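PDB 7CUP: 2,5-dihydroxypyridine 5,6-dioxygenase from Pseudomonas putida KT2440, which catalyses the iron(II)-dependent cleavage of the 2,5-dihydroxypyridine ring between carbons 5 and 6 by dioxygen, giving N-formylmaleamate in aerobic nicotinate degradation. Local coordinates for residues Gln25-Lys31 with Ala94-Thr100; Arg141-Ala145 with Trp268-Pro272. One frame throughout, in Å; residues are numbered along the deposited sequence.

Contact 1 of 2, residues Gln25-Lys31 with Ala94-Thr100; sequences QSVAVLK and ADLVVDT
Strands 26-31 and 96-99 run parallel, their axes 4.7 Å apart at closest and 23° from alignment, with Val27 beside Leu96 and Leu30 beside Asp99. The ladder takes its bonds from Ser26, Ala28 and Leu30 on one strand and Leu96 and Val98 on the other, continued by Thr100 just past its end; Ala28 O, for instance, accepts Val98 N at 2.8 Å. On one face the Val27 and Val98 side chains pass at an oblique angle, with Val27 CG1 4.1 Å from Val98 CG2; on the other, Ala28 CB meets Ala94 CB at 3.7 Å and Leu30 CB lies against Val97 CG1. Both ends carry extra polar links. Asp95 OD2 takes Ser26 N through its anti lone pair at 2.8 Å, while Asp95 N and Leu96 N share Ser26 O. The Gln25 amide stacks on the Asp95 carboxylate, planes 23° apart, and its OE1 also binds Arg118. At the far end Thr100 OG1, set between backbone N and carbonyl carbon (chi1 70°), donates to Leu30 O at 2.7 Å, beside the bond from Thr100 N. Strands 53-58 and 118-121 flank the pair. Apolar side chains thus fill its middle, while at each end one carbonyl oxygen accepts two hydrogen bonds, consistent with a firmly set register.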
# COMPACT_ATOMS: atom_id res chain seq x y z
N GLN A 25 29.51 8.47 -12.97
CA GLN A 25 28.66 9.53 -12.41
C GLN A 25 27.86 9.02 -11.20
O GLN A 25 27.55 7.81 -11.12
CB GLN A 25 27.75 10.07 -13.49
CG GLN A 25 28.46 10.65 -14.70
CD GLN A 25 29.01 12.01 -14.39
OE1 GLN A 25 28.28 13.01 -14.36
NE2 GLN A 25 30.32 12.05 -14.15
N SER A 26 27.52 9.94 -10.31
CA SER A 26 26.60 9.70 -9.17
C SER A 26 25.32 10.50 -9.38
O SER A 26 25.37 11.70 -9.73
CB SER A 26 27.27 10.03 -7.89
OG SER A 26 28.25 9.04 -7.63
N VAL A 27 24.20 9.83 -9.21
CA VAL A 27 22.85 10.44 -9.35
C VAL A 27 22.16 10.39 -7.98
O VAL A 27 22.07 9.30 -7.38
CB VAL A 27 22.02 9.69 -10.40
CG1 VAL A 27 20.61 10.25 -10.47
CG2 VAL A 27 22.70 9.70 -11.76
N ALA A 28 21.65 11.53 -7.53
CA ALA A 28 20.72 11.63 -6.40
C ALA A 28 19.32 11.90 -6.94
O ALA A 28 19.15 12.86 -7.74
CB ALA A 28 21.19 12.70 -5.45
N VAL A 29 18.36 11.09 -6.53
CA VAL A 29 16.92 11.27 -6.85
C VAL A 29 16.29 11.92 -5.62
O VAL A 29 16.22 11.27 -4.56
CB VAL A 29 16.21 9.98 -7.27
CG1 VAL A 29 14.76 10.28 -7.63
CG2 VAL A 29 16.92 9.32 -8.44
N LEU A 30 15.96 13.20 -5.75
CA LEU A 30 15.37 14.04 -4.67
C LEU A 30 13.85 13.90 -4.70
O LEU A 30 13.24 14.08 -5.79
CB LEU A 30 15.78 15.48 -4.89
CG LEU A 30 15.13 16.45 -3.91
CD1 LEU A 30 15.49 16.11 -2.46
CD2 LEU A 30 15.51 17.86 -4.27
N LYS A 31 13.27 13.56 -3.57
CA LYS A 31 11.80 13.37 -3.49
C LYS A 31 11.27 13.89 -2.16
O LYS A 31 12.07 14.09 -1.24
CB LYS A 31 11.43 11.89 -3.66
CG LYS A 31 12.05 10.97 -2.63
CD LYS A 31 11.58 9.55 -2.75
CE LYS A 31 12.06 8.67 -1.63
NZ LYS A 31 11.39 7.36 -1.71
N ALA A 94 26.31 14.60 -5.40
CA ALA A 94 25.94 13.94 -6.67
C ALA A 94 26.53 14.69 -7.87
O ALA A 94 26.69 15.92 -7.79
CB ALA A 94 24.43 13.87 -6.78
N ASP A 95 26.71 14.01 -8.99
CA ASP A 95 27.00 14.70 -10.27
C ASP A 95 25.69 15.30 -10.82
O ASP A 95 25.71 16.40 -11.38
CB ASP A 95 27.67 13.76 -11.25
CG ASP A 95 29.05 13.35 -10.76
OD1 ASP A 95 29.93 14.23 -10.69
OD2 ASP A 95 29.19 12.17 -10.39
N LEU A 96 24.59 14.59 -10.68
CA LEU A 96 23.29 14.99 -11.26
C LEU A 96 22.21 14.72 -10.21
O LEU A 96 22.25 13.64 -9.58
CB LEU A 96 23.01 14.20 -12.53
CG LEU A 96 21.72 14.61 -13.26
CD1 LEU A 96 21.96 14.79 -14.76
CD2 LEU A 96 20.62 13.61 -13.04
N VAL A 97 21.33 15.69 -9.99
CA VAL A 97 20.13 15.51 -9.11
C VAL A 97 18.93 15.42 -10.04
O VAL A 97 18.85 16.28 -10.94
CB VAL A 97 19.99 16.69 -8.12
CG1 VAL A 97 18.70 16.59 -7.32
CG2 VAL A 97 21.21 16.75 -7.19
N VAL A 98 18.13 14.35 -9.91
CA VAL A 98 16.77 14.30 -10.52
C VAL A 98 15.81 14.85 -9.48
O VAL A 98 15.60 14.19 -8.48
CB VAL A 98 16.34 12.88 -10.92
CG1 VAL A 98 14.95 12.91 -11.50
CG2 VAL A 98 17.34 12.27 -11.89
N ASP A 99 15.27 16.03 -9.70
CA ASP A 99 14.34 16.65 -8.73
C ASP A 99 12.90 16.25 -9.10
O ASP A 99 12.37 16.72 -10.12
CB ASP A 99 14.63 18.15 -8.71
CG ASP A 99 13.68 18.95 -7.84
OD1 ASP A 99 12.87 18.30 -7.12
OD2 ASP A 99 13.73 20.19 -7.95
N THR A 100 12.26 15.43 -8.27
CA THR A 100 10.83 15.06 -8.38
C THR A 100 10.01 15.76 -7.31
O THR A 100 8.85 15.36 -7.11
CB THR A 100 10.66 13.54 -8.24
OG1 THR A 100 10.94 13.12 -6.90
CG2 THR A 100 11.56 12.77 -9.17
O HOH W 1 30.77 10.43 -9.34

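Contact 2 of 2, residues Arg141-Ala145 with Trp268-Pro272; sequences RVLAA and WGLQP
Two hydrogen bonds converge on one backbone oxygen, that of Leu270: Arg141 NH1 and Arg141 NH2 both lie 2.9 Å from Leu270 O. The guanidinium reaches it end-on, and the oxygen sits in the guanidinium plane. The two donors differ in how they meet the carbonyl, NH2 lying almost in line with it (C=O...N angle 172°) and NH1 well to one side (143°). The Arg141 chain runs extended through chi2, then bends at chi3 (-58°), which turns the head group to this oxygen. Asp138, one helical turn earlier, forms a salt bridge with NH2, and NH1 also donates to Ser347 O, so that the buried charge has an acidic partner as well as carbonyl oxygens.

The contact sets helix 136-151 against the end of strand 263-269, an inner strand of an antiparallel sheet, and the turn that follows it. That strand carries the iron ligand His265, whereas the side chain of Trp268 is about 14 Å from the bound iron.

Apolar packing centres on Leu270 CD1, which comes against the helix close to its backbone: 3.5 Å from Ala145 CB, a tight carbon pair, and 3.9 Å from Val142 CA. Val142 CG2 is a looser neighbour of the same methyl at 4.2 Å. Ala145 CB also touches Trp268 CZ2 at 3.9 Å, approaching the indole obliquely. Pro272 packs on Arg141 from the opposite direction, its CD meeting the guanidinium obliquely, 3.6 Å from Arg141 NH2. Leu195, on the adjacent strand 194-197, packs against Ala145, Trp268 and Leu270 alike.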
# COMPACT_ATOMS: atom_id res chain seq x y z
N ARG A 141 18.13 23.95 -31.67
CA ARG A 141 17.20 25.03 -32.07
C ARG A 141 17.19 26.11 -30.99
O ARG A 141 17.22 27.32 -31.32
CB ARG A 141 15.81 24.47 -32.39
CG ARG A 141 15.78 23.56 -33.61
CD ARG A 141 14.39 23.13 -34.08
NE ARG A 141 13.69 22.44 -33.01
CZ ARG A 141 12.83 23.02 -32.17
NH1 ARG A 141 12.52 24.30 -32.29
NH2 ARG A 141 12.27 22.33 -31.18
N VAL A 142 17.17 25.72 -29.72
CA VAL A 142 17.08 26.67 -28.57
C VAL A 142 18.37 27.50 -28.45
O VAL A 142 18.28 28.71 -28.09
CB VAL A 142 16.75 25.92 -27.27
CG1 VAL A 142 16.93 26.80 -26.03
CG2 VAL A 142 15.35 25.32 -27.33
N LEU A 143 19.53 26.86 -28.62
CA LEU A 143 20.85 27.54 -28.57
C LEU A 143 20.98 28.52 -29.76
O LEU A 143 21.54 29.61 -29.54
CB LEU A 143 21.97 26.50 -28.64
CG LEU A 143 22.14 25.60 -27.42
CD1 LEU A 143 23.53 24.99 -27.47
CD2 LEU A 143 21.90 26.35 -26.12
N ALA A 144 20.49 28.15 -30.95
CA ALA A 144 20.42 29.05 -32.13
C ALA A 144 19.59 30.30 -31.78
O ALA A 144 20.02 31.44 -32.09
CB ALA A 144 19.86 28.31 -33.32
N ALA A 145 18.46 30.13 -31.09
CA ALA A 145 17.64 31.28 -30.64
C ALA A 145 18.43 32.09 -29.62
O ALA A 145 18.35 33.34 -29.65
CB ALA A 145 16.32 30.83 -30.05
N TRP A 268 10.25 33.48 -25.62
CA TRP A 268 9.35 32.83 -26.60
C TRP A 268 9.58 31.32 -26.62
O TRP A 268 10.63 30.87 -26.16
CB TRP A 268 9.45 33.52 -27.97
CG TRP A 268 10.72 33.32 -28.74
CD1 TRP A 268 10.92 32.42 -29.74
CD2 TRP A 268 11.95 34.06 -28.62
NE1 TRP A 268 12.20 32.52 -30.22
CE2 TRP A 268 12.84 33.53 -29.57
CE3 TRP A 268 12.37 35.12 -27.82
CZ2 TRP A 268 14.14 34.03 -29.75
CZ3 TRP A 268 13.66 35.59 -27.97
CH2 TRP A 268 14.52 35.05 -28.93
N GLY A 269 8.58 30.60 -27.12
CA GLY A 269 8.50 29.15 -27.06
C GLY A 269 9.01 28.54 -28.32
O GLY A 269 8.73 29.13 -29.39
N LEU A 270 9.71 27.42 -28.21
CA LEU A 270 10.35 26.72 -29.35
C LEU A 270 9.99 25.24 -29.32
O LEU A 270 10.71 24.45 -29.97
CB LEU A 270 11.86 26.95 -29.28
CG LEU A 270 12.31 28.37 -29.69
CD1 LEU A 270 13.78 28.58 -29.40
CD2 LEU A 270 12.01 28.64 -31.16
N GLN A 271 8.90 24.87 -28.65
CA GLN A 271 8.51 23.44 -28.48
C GLN A 271 7.25 23.11 -29.30
O GLN A 271 6.12 23.25 -28.84
CB GLN A 271 8.33 23.11 -26.99
CG GLN A 271 8.12 21.64 -26.70
CD GLN A 271 9.06 20.73 -27.44
OE1 GLN A 271 8.77 20.27 -28.54
NE2 GLN A 271 10.18 20.43 -26.80
N PRO A 272 7.40 22.59 -30.53
CA PRO A 272 6.24 22.26 -31.36
C PRO A 272 5.47 21.04 -30.86
O PRO A 272 4.32 20.87 -31.25
CB PRO A 272 6.87 22.02 -32.73
CG PRO A 272 8.24 21.48 -32.41
CD PRO A 272 8.68 22.26 -31.19

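In the fold
From the N terminus, strand 26-31 leads through helix 37-49, strand 53-58 and helix 85-92 to strand 96-99, where contact 1 closes the first loop, 62 residues long, inside the parallel sheet. The chain then passes strand 118-121 and reaches helix 136-151, where contact 2 opens; its 122-residue loop, rich in strand, closes at the end of strand 263-269. The two loops follow in series, without nesting or crossing. The centres of contact 1 and contact 2 are about 26 Å apart, and the two do not touch. Contact 1 thus joins neighbouring strands within the N-terminal parallel sheet, whereas contact 2 ties a helix to the antiparallel sheet that carries iron ligands His265 and Asp320.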